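PDB 3TGV: heme-binding protein HutZ from Vibrio cholerae, which binds heme and probably degrades it to biliverdin, releasing the iron. Local coordinates for residues R14-A24 against V58-D69; P34-L45 against V101-F109. The protein carries 1 engineered substitution. All blocks are in the same frame, centred on the assembly; numbering follows the deposited sequence.

From the N terminus the chain leaves helix 3-13, runs out along strand 16-22 and returns as strand 28-38, then turns into strand 41-47. After helix 51-58 it reaches strand 61-67, and contact 1 closes the first loop by laying this strand along 16-22, on the edge not taken by 28-38. The first half of contact 2, residues 34-45, lies inside that loop, whereas its partner, 101-109, comes well after it; the two closures therefore cross. Contact 1 joins strands within the sheet, and contact 2 packs helix 96-109 on the hairpin 28-47. They meet where Lys15 O probably accepts a hydrogen bond from Phe35 N, and both reach the second subunit.

Contact 1 of 2, residues R14-A24 against V58-D69; sequences RKTLQLATVDA and VNPQVSIMMIED
Arg14 folds over the end of strand 61-67 and touches Met66, Ile67 and Asp69 in turn. Its CB rests on Met66 CG at 3.5 Å, and its CG lies against the same methylene as the two chains slide past each other in opposite directions. The bend at chi2 (-86°) brings Arg14 CD to 3.4 Å from Ile67 O, and a second at chi3 (84°) turns the head group toward that carbonyl and Asp69. At the tip, NH1 donates to Ile67 O (2.8 Å) and forms a salt bridge with Asp69 OD1 (3.2 Å), which lies in the guanidinium plane but is itself met from above the carboxylate. NH2 faces Asp69 OD2. Both carboxylate oxygens have further partners in the second subunit, Glu70 N and Thr71 OG1. Arginine suits this place: its aliphatic part covers Met66 while its head binds a carbonyl and an acid.

Beyond it, strands 16-22 and 61-67 pair antiparallel within the barrel-like sheet of the FMN-binding, pyridoxamine-phosphate-oxidase-like fold. Gln18 with Met65 and Ala20 with Ser63 are hydrogen-bonded pairs; Leu19 with Ile64 is the non-hydrogen-bonded pair between them. Ala20 and Ser63, both small, share the face that meets the second subunit, where Ser63 OG bonds to Val30 N of that subunit. On the other face branched apolar chains mesh: Leu19 CD2 lies beside Ile64 CG1, and Ile64 goes on to touch Phe84 and Ala86.

Where the strands part, water takes over. One water accepts from Ile67 N and bonds to Thr16 O; another accepts from Val22 N and bonds to Gln61 O and Asn59 O. Farther out, Asn59 ND2 reaches Asp23 O from above its carbonyl plane (3.2 Å), while Asn59 OD1 receives Gln61 NE2 on a lone pair.

Contact 2 of 2, residues P34-L45 against V101-F109; sequences PFVQNQEGYFVL and VIAQMGERF
Val36 is wedged against helix 101-109, its CG1 3.5 Å from Met105 CG and its CG2 against Val101 CG1. With Phe43 and Leu45 these residues form the tight part, buried and apolar. Valine's two methyls let Val101 CG1 meet Phe43 CB while CG2 sits squarely over the Phe43 ring, 3.6 Å from the centroid, a CH-pi contact. Met105 crosses Leu45 at about a right angle, its CE against Leu45 CB. At the margin, Pro34 CB lies over a face of the Phe109 ring, whose edge meets Phe35 O.

The strands belong to a beta hairpin, 28-38 and 41-47, joined by a type I turn from Asn38 to Gly41; the helix lies across it, its axis 8.4 Å from that of strand 34-38.

Polar groups take over at the partly exposed rim, although the Gln104 chain still lies against Val36. Extended, with CG anti to its N (chi1 -174°), Gln104 reaches the hairpin end: NE2 donates to Gln37 O, and OE1 accepts from Asn38 ND2 at 2.7 Å. Asn38 OD1 meanwhile takes Glu40 N in an Asx turn. Arg108 stretches out to place NH1 on Phe35 O (2.8 Å) and above the centre of the Phe35 ring, a cation-pi contact with guanidinium and ring nearly perpendicular; its NH2 bonds to Gln12 O.

Contact 1 of 2, residues R14-A24 against V58-D69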
loop_
_atom_site.group_PDB
_atom_site.type_symbol
_atom_site.label_atom_id
_atom_site.label_comp_id
_atom_site.label_asym_id
_atom_site.label_seq_id
_atom_site.Cartn_x
_atom_site.Cartn_y
_atom_site.Cartn_z
ATOM N N ARG A 14 -5.618 -8.751 10.702
ATOM C CA ARG A 14 -5.603 -7.885 9.530
ATOM C C ARG A 14 -6.554 -8.430 8.472
ATOM O O ARG A 14 -6.557 -9.621 8.186
ATOM C CB ARG A 14 -4.185 -7.748 8.980
ATOM C CG ARG A 14 -3.195 -7.143 9.970
ATOM C CD ARG A 14 -3.216 -5.624 9.934
ATOM N NE ARG A 14 -4.267 -5.061 10.767
ATOM C CZ ARG A 14 -4.779 -3.844 10.614
ATOM N NH1 ARG A 14 -4.358 -3.050 9.634
ATOM N NH2 ARG A 14 -5.735 -3.428 11.433
ATOM N N LYS A 15 -7.374 -7.553 7.901
ATOM C CA LYS A 15 -8.393 -7.978 6.959
ATOM C C LYS A 15 -8.074 -7.562 5.523
ATOM O O LYS A 15 -8.741 -7.999 4.586
ATOM C CB LYS A 15 -9.754 -7.411 7.381
ATOM C CG LYS A 15 -10.118 -7.760 8.827
ATOM C CD LYS A 15 -11.137 -8.888 8.890
ATOM C CE LYS A 15 -11.038 -9.666 10.194
ATOM N NZ LYS A 15 -11.161 -8.792 11.392
ATOM N N THR A 16 -7.063 -6.722 5.351
ATOM C CA THR A 16 -6.755 -6.165 4.037
ATOM C C THR A 16 -5.288 -6.340 3.635
ATOM O O THR A 16 -4.380 -6.316 4.476
ATOM C CB THR A 16 -7.102 -4.657 3.977
ATOM O OG1 THR A 16 -8.462 -4.454 4.398
ATOM C CG2 THR A 16 -6.963 -4.146 2.567
ATOM N N LEU A 17 -5.079 -6.524 2.337
ATOM C CA LEU A 17 -3.756 -6.496 1.737
ATOM C C LEU A 17 -3.569 -5.196 0.977
ATOM O O LEU A 17 -4.497 -4.711 0.298
ATOM C CB LEU A 17 -3.600 -7.656 0.747
ATOM C CG LEU A 17 -3.822 -9.081 1.250
ATOM C CD1 LEU A 17 -3.598 -10.108 0.122
ATOM C CD2 LEU A 17 -2.906 -9.347 2.447
ATOM N N GLN A 18 -2.376 -4.630 1.075
ATOM C CA GLN A 18 -1.986 -3.580 0.148
ATOM C C GLN A 18 -1.210 -4.226 -0.988
ATOM O O GLN A 18 -0.338 -5.083 -0.756
ATOM C CB GLN A 18 -1.141 -2.501 0.831
ATOM C CG GLN A 18 -1.498 -2.242 2.290
ATOM C CD GLN A 18 -2.940 -1.871 2.504
ATOM O OE1 GLN A 18 -3.638 -2.460 3.337
ATOM N NE2 GLN A 18 -3.400 -0.870 1.768
ATOM N N LEU A 19 -1.508 -3.800 -2.212
ATOM C CA LEU A 19 -0.973 -4.441 -3.408
ATOM C C LEU A 19 -0.246 -3.468 -4.327
ATOM O O LEU A 19 -0.717 -2.358 -4.568
ATOM C CB LEU A 19 -2.101 -5.106 -4.199
ATOM C CG LEU A 19 -3.121 -5.905 -3.400
ATOM C CD1 LEU A 19 -4.343 -6.249 -4.254
ATOM C CD2 LEU A 19 -2.470 -7.158 -2.812
ATOM N N ALA A 20 0.905 -3.897 -4.836
ATOM C CA ALA A 20 1.557 -3.210 -5.937
ATOM C C ALA A 20 1.477 -4.095 -7.177
ATOM O O ALA A 20 2.025 -5.198 -7.194
ATOM C CB ALA A 20 3.002 -2.877 -5.597
ATOM N N THR A 21 0.789 -3.614 -8.211
ATOM C CA THR A 21 0.645 -4.372 -9.443
ATOM C C THR A 21 1.283 -3.593 -10.587
ATOM O O THR A 21 1.713 -2.452 -10.405
ATOM C CB THR A 21 -0.838 -4.659 -9.762
ATOM O OG1 THR A 21 -1.546 -3.420 -9.868
ATOM C CG2 THR A 21 -1.466 -5.484 -8.648
ATOM N N VAL A 22 1.351 -4.207 -11.763
ATOM C CA VAL A 22 1.957 -3.552 -12.920
ATOM C C VAL A 22 1.169 -3.871 -14.177
ATOM O O VAL A 22 0.655 -4.982 -14.325
ATOM C CB VAL A 22 3.419 -3.984 -13.130
ATOM C CG1 VAL A 22 4.350 -3.196 -12.224
ATOM C CG2 VAL A 22 3.562 -5.485 -12.892
ATOM N N ASP A 23 1.076 -2.905 -15.086
ATOM C CA ASP A 23 0.438 -3.177 -16.365
ATOM C C ASP A 23 1.450 -3.803 -17.332
ATOM O O ASP A 23 2.594 -4.036 -16.966
ATOM C CB ASP A 23 -0.217 -1.919 -16.947
ATOM C CG ASP A 23 0.790 -0.887 -17.403
ATOM O OD1 ASP A 23 0.374 0.266 -17.678
ATOM O OD2 ASP A 23 1.988 -1.240 -17.496
ATOM N N ALA A 24 1.029 -4.081 -18.559
ATOM C CA ALA A 24 1.866 -4.823 -19.504
ATOM C C ALA A 24 3.205 -4.146 -19.794
ATOM O O ALA A 24 4.182 -4.809 -20.146
ATOM C CB ALA A 24 1.104 -5.074 -20.801
ATOM N N VAL A 58 -3.040 -9.155 -17.035
ATOM C CA VAL A 58 -2.066 -9.117 -18.114
ATOM C C VAL A 58 -0.644 -9.398 -17.639
ATOM O O VAL A 58 0.187 -9.889 -18.402
ATOM C CB VAL A 58 -2.098 -7.761 -18.853
ATOM C CG1 VAL A 58 -2.010 -6.612 -17.871
ATOM C CG2 VAL A 58 -0.967 -7.683 -19.854
ATOM N N ASN A 59 -0.371 -9.095 -16.373
ATOM C CA ASN A 59 0.974 -9.162 -15.836
ATOM C C ASN A 59 0.892 -9.682 -14.403
ATOM O O ASN A 59 0.736 -8.907 -13.462
ATOM C CB ASN A 59 1.608 -7.772 -15.879
ATOM C CG ASN A 59 3.083 -7.799 -15.550
ATOM O OD1 ASN A 59 3.547 -8.686 -14.836
ATOM N ND2 ASN A 59 3.831 -6.824 -16.070
ATOM N N PRO A 60 0.983 -11.009 -14.237
ATOM C CA PRO A 60 0.529 -11.686 -13.016
ATOM C C PRO A 60 1.513 -11.643 -11.856
ATOM O O PRO A 60 1.603 -12.613 -11.105
ATOM C CB PRO A 60 0.330 -13.144 -13.477
ATOM C CG PRO A 60 0.397 -13.104 -14.991
ATOM C CD PRO A 60 1.341 -11.976 -15.281
ATOM N N GLN A 61 2.240 -10.548 -11.702
ATOM C CA GLN A 61 3.121 -10.412 -10.549
ATOM C C GLN A 61 2.619 -9.301 -9.651
ATOM O O GLN A 61 2.132 -8.277 -10.130
ATOM C CB GLN A 61 4.556 -10.158 -10.974
ATOM C CG GLN A 61 4.740 -8.951 -11.825
ATOM C CD GLN A 61 6.100 -8.938 -12.477
ATOM O OE1 GLN A 61 7.100 -9.303 -11.858
ATOM N NE2 GLN A 61 6.148 -8.521 -13.731
ATOM N N VAL A 62 2.716 -9.532 -8.347
ATOM C CA VAL A 62 2.224 -8.603 -7.345
ATOM C C VAL A 62 3.213 -8.538 -6.198
ATOM O O VAL A 62 3.809 -9.542 -5.841
ATOM C CB VAL A 62 0.954 -9.121 -6.681
ATOM C CG1 VAL A 62 0.041 -7.966 -6.336
ATOM C CG2 VAL A 62 0.282 -10.137 -7.556
ATOM N N SER A 63 3.355 -7.362 -5.607
ATOM C CA SER A 63 4.019 -7.237 -4.325
ATOM C C SER A 63 2.919 -6.991 -3.286
ATOM O O SER A 63 2.064 -6.119 -3.471
ATOM C CB SER A 63 5.070 -6.121 -4.363
ATOM O OG SER A 63 5.724 -5.951 -3.113
ATOM N N ILE A 64 2.917 -7.788 -2.219
ATOM C CA ILE A 64 1.842 -7.758 -1.220
ATOM C C ILE A 64 2.329 -7.282 0.151
ATOM O O ILE A 64 3.420 -7.648 0.601
ATOM C CB ILE A 64 1.233 -9.155 -1.047
ATOM C CG1 ILE A 64 0.545 -9.597 -2.340
ATOM C CG2 ILE A 64 0.256 -9.178 0.133
ATOM C CD1 ILE A 64 0.258 -11.075 -2.398
ATOM N N MET A 65 1.527 -6.460 0.814
ATOM C CA MET A 65 1.863 -6.008 2.163
ATOM C C MET A 65 0.651 -6.019 3.085
ATOM O O MET A 65 -0.436 -5.546 2.726
ATOM C CB MET A 65 2.494 -4.613 2.134
ATOM C CG MET A 65 2.786 -4.045 3.510
ATOM S SD MET A 65 3.727 -2.500 3.474
ATOM C CE MET A 65 2.570 -1.453 2.601
ATOM N N MET A 66 0.852 -6.575 4.268
ATOM C CA MET A 66 -0.140 -6.565 5.328
ATOM C C MET A 66 0.466 -5.685 6.428
ATOM O O MET A 66 1.574 -5.952 6.903
ATOM C CB MET A 66 -0.350 -8.006 5.796
ATOM C CG MET A 66 -1.497 -8.266 6.746
ATOM S SD MET A 66 -1.493 -10.009 7.276
ATOM C CE MET A 66 -1.459 -10.840 5.703
ATOM N N ILE A 67 -0.230 -4.619 6.811
ATOM C CA ILE A 67 0.369 -3.592 7.667
ATOM C C ILE A 67 -0.564 -3.050 8.761
ATOM O O ILE A 67 -1.780 -2.918 8.551
ATOM C CB ILE A 67 0.904 -2.411 6.806
ATOM C CG1 ILE A 67 1.656 -1.411 7.681
ATOM C CG2 ILE A 67 -0.246 -1.739 6.008
ATOM C CD1 ILE A 67 2.564 -0.497 6.894
ATOM N N GLU A 68 -0.007 -2.741 9.932
ATOM C CA GLU A 68 -0.831 -2.206 11.010
ATOM C C GLU A 68 -1.237 -0.779 10.659
ATOM O O GLU A 68 -0.590 -0.134 9.843
ATOM C CB GLU A 68 -0.106 -2.231 12.361
ATOM C CG GLU A 68 0.923 -1.138 12.535
ATOM C CD GLU A 68 1.662 -1.237 13.872
ATOM O OE1 GLU A 68 1.079 -1.716 14.867
ATOM O OE2 GLU A 68 2.826 -0.826 13.918
ATOM N N ASP A 69 -2.298 -0.289 11.289
ATOM C CA ASP A 69 -2.857 1.021 10.969
ATOM C C ASP A 69 -1.932 2.149 11.406
ATOM O O ASP A 69 -1.183 1.992 12.361
ATOM C CB ASP A 69 -4.211 1.185 11.658
ATOM C CG ASP A 69 -5.305 0.363 11.001
ATOM O OD1 ASP A 69 -5.178 0.071 9.792
ATOM O OD2 ASP A 69 -6.295 0.024 11.686
HETATM O O HOH W 1 -2.812 -4.380 5.620
HETATM O O HOH W 2 0.341 -6.808 -11.782
#

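Contact 2 of 2, residues P34-L45 against V101-F109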
loop_
_atom_site.group_PDB
_atom_site.type_symbol
_atom_site.label_atom_id
_atom_site.label_comp_id
_atom_site.label_asym_id
_atom_site.label_seq_id
_atom_site.Cartn_x
_atom_site.Cartn_y
_atom_site.Cartn_z
ATOM N N PRO A 34 -9.564 -6.376 0.562
ATOM C CA PRO A 34 -9.815 -7.348 1.633
ATOM C C PRO A 34 -9.398 -8.732 1.121
ATOM O O PRO A 34 -9.414 -8.959 -0.093
ATOM C CB PRO A 34 -11.337 -7.264 1.834
ATOM C CG PRO A 34 -11.688 -5.864 1.408
ATOM C CD PRO A 34 -10.731 -5.517 0.286
ATOM N N PHE A 35 -8.998 -9.632 2.008
ATOM C CA PHE A 35 -8.496 -10.932 1.573
ATOM C C PHE A 35 -8.926 -12.029 2.530
ATOM O O PHE A 35 -9.340 -11.756 3.650
ATOM C CB PHE A 35 -6.960 -10.922 1.523
ATOM C CG PHE A 35 -6.309 -10.978 2.887
ATOM C CD1 PHE A 35 -6.281 -9.854 3.706
ATOM C CD2 PHE A 35 -5.730 -12.157 3.355
ATOM C CE1 PHE A 35 -5.675 -9.899 4.957
ATOM C CE2 PHE A 35 -5.138 -12.218 4.611
ATOM C CZ PHE A 35 -5.097 -11.098 5.410
ATOM N N VAL A 36 -8.821 -13.268 2.068
ATOM C CA VAL A 36 -8.769 -14.421 2.960
ATOM C C VAL A 36 -7.545 -15.228 2.570
ATOM O O VAL A 36 -7.038 -15.094 1.453
ATOM C CB VAL A 36 -10.023 -15.317 2.834
ATOM C CG1 VAL A 36 -11.273 -14.539 3.189
ATOM C CG2 VAL A 36 -10.126 -15.895 1.434
ATOM N N GLN A 37 -7.054 -16.060 3.480
ATOM C CA GLN A 37 -5.933 -16.930 3.143
ATOM C C GLN A 37 -6.181 -18.351 3.611
ATOM O O GLN A 37 -6.885 -18.582 4.597
ATOM C CB GLN A 37 -4.602 -16.400 3.683
ATOM C CG GLN A 37 -4.442 -16.472 5.190
ATOM C CD GLN A 37 -3.474 -17.565 5.645
ATOM O OE1 GLN A 37 -3.141 -18.490 4.892
ATOM N NE2 GLN A 37 -3.018 -17.456 6.891
ATOM N N ASN A 38 -5.638 -19.296 2.855
ATOM C CA ASN A 38 -5.762 -20.707 3.171
ATOM C C ASN A 38 -4.619 -21.483 2.547
ATOM O O ASN A 38 -3.622 -20.892 2.117
ATOM C CB ASN A 38 -7.125 -21.270 2.746
ATOM C CG ASN A 38 -7.447 -21.003 1.282
ATOM O OD1 ASN A 38 -6.621 -21.218 0.394
ATOM N ND2 ASN A 38 -8.657 -20.519 1.030
ATOM N N GLN A 39 -4.766 -22.803 2.497
ATOM C CA GLN A 39 -3.673 -23.680 2.100
ATOM C C GLN A 39 -3.283 -23.463 0.644
ATOM O O GLN A 39 -2.178 -23.831 0.225
ATOM C CB GLN A 39 -4.079 -25.137 2.316
ATOM C CG GLN A 39 -2.992 -26.001 2.935
ATOM C CD GLN A 39 -3.520 -27.357 3.381
ATOM O OE1 GLN A 39 -4.443 -27.912 2.769
ATOM N NE2 GLN A 39 -2.947 -27.891 4.463
ATOM N N GLU A 40 -4.197 -22.854 -0.109
ATOM C CA GLU A 40 -4.041 -22.656 -1.547
ATOM C C GLU A 40 -3.435 -21.297 -1.899
ATOM O O GLU A 40 -3.041 -21.069 -3.042
ATOM C CB GLU A 40 -5.405 -22.781 -2.235
ATOM C CG GLU A 40 -6.277 -23.904 -1.706
ATOM C CD GLU A 40 -5.874 -25.257 -2.261
ATOM O OE1 GLU A 40 -6.316 -25.599 -3.382
ATOM O OE2 GLU A 40 -5.111 -25.977 -1.580
ATOM N N GLY A 41 -3.385 -20.391 -0.924
ATOM C CA GLY A 41 -2.788 -19.079 -1.120
ATOM C C GLY A 41 -3.627 -17.956 -0.539
ATOM O O GLY A 41 -4.526 -18.189 0.269
ATOM N N TYR A 42 -3.330 -16.727 -0.949
ATOM C CA TYR A 42 -4.139 -15.583 -0.553
ATOM C C TYR A 42 -5.137 -15.256 -1.663
ATOM O O TYR A 42 -4.828 -15.395 -2.843
ATOM C CB TYR A 42 -3.257 -14.373 -0.260
ATOM C CG TYR A 42 -2.355 -14.522 0.955
ATOM C CD1 TYR A 42 -2.655 -13.876 2.148
ATOM C CD2 TYR A 42 -1.215 -15.303 0.905
ATOM C CE1 TYR A 42 -1.837 -13.995 3.261
ATOM C CE2 TYR A 42 -0.388 -15.436 2.021
ATOM C CZ TYR A 42 -0.708 -14.781 3.194
ATOM O OH TYR A 42 0.109 -14.904 4.302
ATOM N N PHE A 43 -6.333 -14.825 -1.289
ATOM C CA PHE A 43 -7.359 -14.549 -2.287
ATOM C C PHE A 43 -7.962 -13.167 -2.128
ATOM O O PHE A 43 -8.309 -12.753 -1.023
ATOM C CB PHE A 43 -8.457 -15.610 -2.243
ATOM C CG PHE A 43 -7.974 -16.985 -2.599
ATOM C CD1 PHE A 43 -8.174 -17.497 -3.875
ATOM C CD2 PHE A 43 -7.311 -17.766 -1.658
ATOM C CE1 PHE A 43 -7.721 -18.767 -4.202
ATOM C CE2 PHE A 43 -6.860 -19.026 -1.977
ATOM C CZ PHE A 43 -7.060 -19.530 -3.247
ATOM N N VAL A 44 -8.084 -12.461 -3.245
ATOM C CA VAL A 44 -8.788 -11.184 -3.265
ATOM C C VAL A 44 -9.885 -11.201 -4.321
ATOM O O VAL A 44 -9.737 -11.838 -5.364
ATOM C CB VAL A 44 -7.836 -10.019 -3.553
ATOM C CG1 VAL A 44 -6.808 -9.891 -2.423
ATOM C CG2 VAL A 44 -7.154 -10.214 -4.905
ATOM N N LEU A 45 -10.975 -10.495 -4.037
ATOM C CA LEU A 45 -12.128 -10.416 -4.931
ATOM C C LEU A 45 -12.291 -8.969 -5.374
ATOM O O LEU A 45 -12.804 -8.142 -4.624
ATOM C CB LEU A 45 -13.394 -10.885 -4.212
ATOM C CG LEU A 45 -14.698 -10.909 -5.025
ATOM C CD1 LEU A 45 -14.565 -11.847 -6.215
ATOM C CD2 LEU A 45 -15.885 -11.301 -4.161
ATOM N N VAL A 101 -13.465 -20.448 -1.535
ATOM C CA VAL A 101 -12.950 -19.137 -1.165
ATOM C C VAL A 101 -14.087 -18.131 -0.967
ATOM O O VAL A 101 -14.067 -17.352 -0.014
ATOM C CB VAL A 101 -11.931 -18.615 -2.198
ATOM C CG1 VAL A 101 -11.434 -17.221 -1.808
ATOM C CG2 VAL A 101 -10.766 -19.584 -2.315
ATOM N N ILE A 102 -15.082 -18.151 -1.855
ATOM C CA ILE A 102 -16.232 -17.271 -1.681
ATOM C C ILE A 102 -16.874 -17.530 -0.319
ATOM O O ILE A 102 -17.171 -16.600 0.438
ATOM C CB ILE A 102 -17.288 -17.458 -2.788
ATOM C CG1 ILE A 102 -16.728 -17.058 -4.156
ATOM C CG2 ILE A 102 -18.517 -16.631 -2.479
ATOM C CD1 ILE A 102 -16.252 -15.624 -4.240
ATOM N N ALA A 103 -17.088 -18.804 -0.012
ATOM C CA ALA A 103 -17.592 -19.198 1.299
ATOM C C ALA A 103 -16.754 -18.585 2.419
ATOM O O ALA A 103 -17.285 -17.922 3.309
ATOM C CB ALA A 103 -17.592 -20.713 1.424
ATOM N N GLN A 104 -15.442 -18.816 2.372
ATOM C CA GLN A 104 -14.532 -18.287 3.383
ATOM C C GLN A 104 -14.673 -16.777 3.505
ATOM O O GLN A 104 -14.760 -16.238 4.605
ATOM C CB GLN A 104 -13.081 -18.667 3.057
ATOM C CG GLN A 104 -12.074 -18.284 4.132
ATOM C CD GLN A 104 -10.683 -18.813 3.849
ATOM O OE1 GLN A 104 -10.426 -19.414 2.797
ATOM N NE2 GLN A 104 -9.771 -18.603 4.797
ATOM N N MET A 105 -14.712 -16.100 2.362
ATOM C CA MET A 105 -14.840 -14.646 2.329
ATOM C C MET A 105 -16.141 -14.168 2.943
ATOM O O MET A 105 -16.159 -13.178 3.671
ATOM C CB MET A 105 -14.710 -14.130 0.898
ATOM C CG MET A 105 -13.310 -14.252 0.334
ATOM S SD MET A 105 -13.145 -13.396 -1.245
ATOM C CE MET A 105 -14.800 -12.786 -1.472
ATOM N N GLY A 106 -17.233 -14.863 2.636
ATOM C CA GLY A 106 -18.516 -14.555 3.246
ATOM C C GLY A 106 -18.424 -14.675 4.758
ATOM O O GLY A 106 -18.895 -13.809 5.490
ATOM N N GLU A 107 -17.802 -15.748 5.234
ATOM C CA GLU A 107 -17.633 -15.932 6.672
ATOM C C GLU A 107 -16.828 -14.797 7.317
ATOM O O GLU A 107 -17.145 -14.354 8.422
ATOM C CB GLU A 107 -16.985 -17.285 6.977
ATOM C CG GLU A 107 -16.416 -17.391 8.387
ATOM C CD GLU A 107 -17.111 -18.450 9.231
ATOM O OE1 GLU A 107 -16.407 -19.181 9.970
ATOM O OE2 GLU A 107 -18.359 -18.545 9.157
ATOM N N ARG A 108 -15.795 -14.319 6.629
ATOM C CA ARG A 108 -14.952 -13.267 7.192
ATOM C C ARG A 108 -15.557 -11.878 7.035
ATOM O O ARG A 108 -15.393 -11.031 7.909
ATOM C CB ARG A 108 -13.556 -13.279 6.570
ATOM C CG ARG A 108 -12.492 -12.648 7.466
ATOM C CD ARG A 108 -11.109 -12.647 6.827
ATOM N NE ARG A 108 -10.087 -12.352 7.831
ATOM C CZ ARG A 108 -8.853 -11.930 7.564
ATOM N NH1 ARG A 108 -8.471 -11.729 6.306
ATOM N NH2 ARG A 108 -8.000 -11.699 8.563
ATOM N N PHE A 109 -16.238 -11.637 5.917
ATOM C CA PHE A 109 -16.699 -10.287 5.592
ATOM C C PHE A 109 -18.215 -10.118 5.548
ATOM O O PHE A 109 -18.712 -8.995 5.485
ATOM C CB PHE A 109 -16.084 -9.812 4.275
ATOM C CG PHE A 109 -14.589 -9.809 4.283
ATOM C CD1 PHE A 109 -13.892 -8.896 5.052
ATOM C CD2 PHE A 109 -13.881 -10.729 3.540
ATOM C CE1 PHE A 109 -12.507 -8.893 5.068
ATOM C CE2 PHE A 109 -12.506 -10.729 3.553
ATOM C CZ PHE A 109 -11.817 -9.811 4.318
#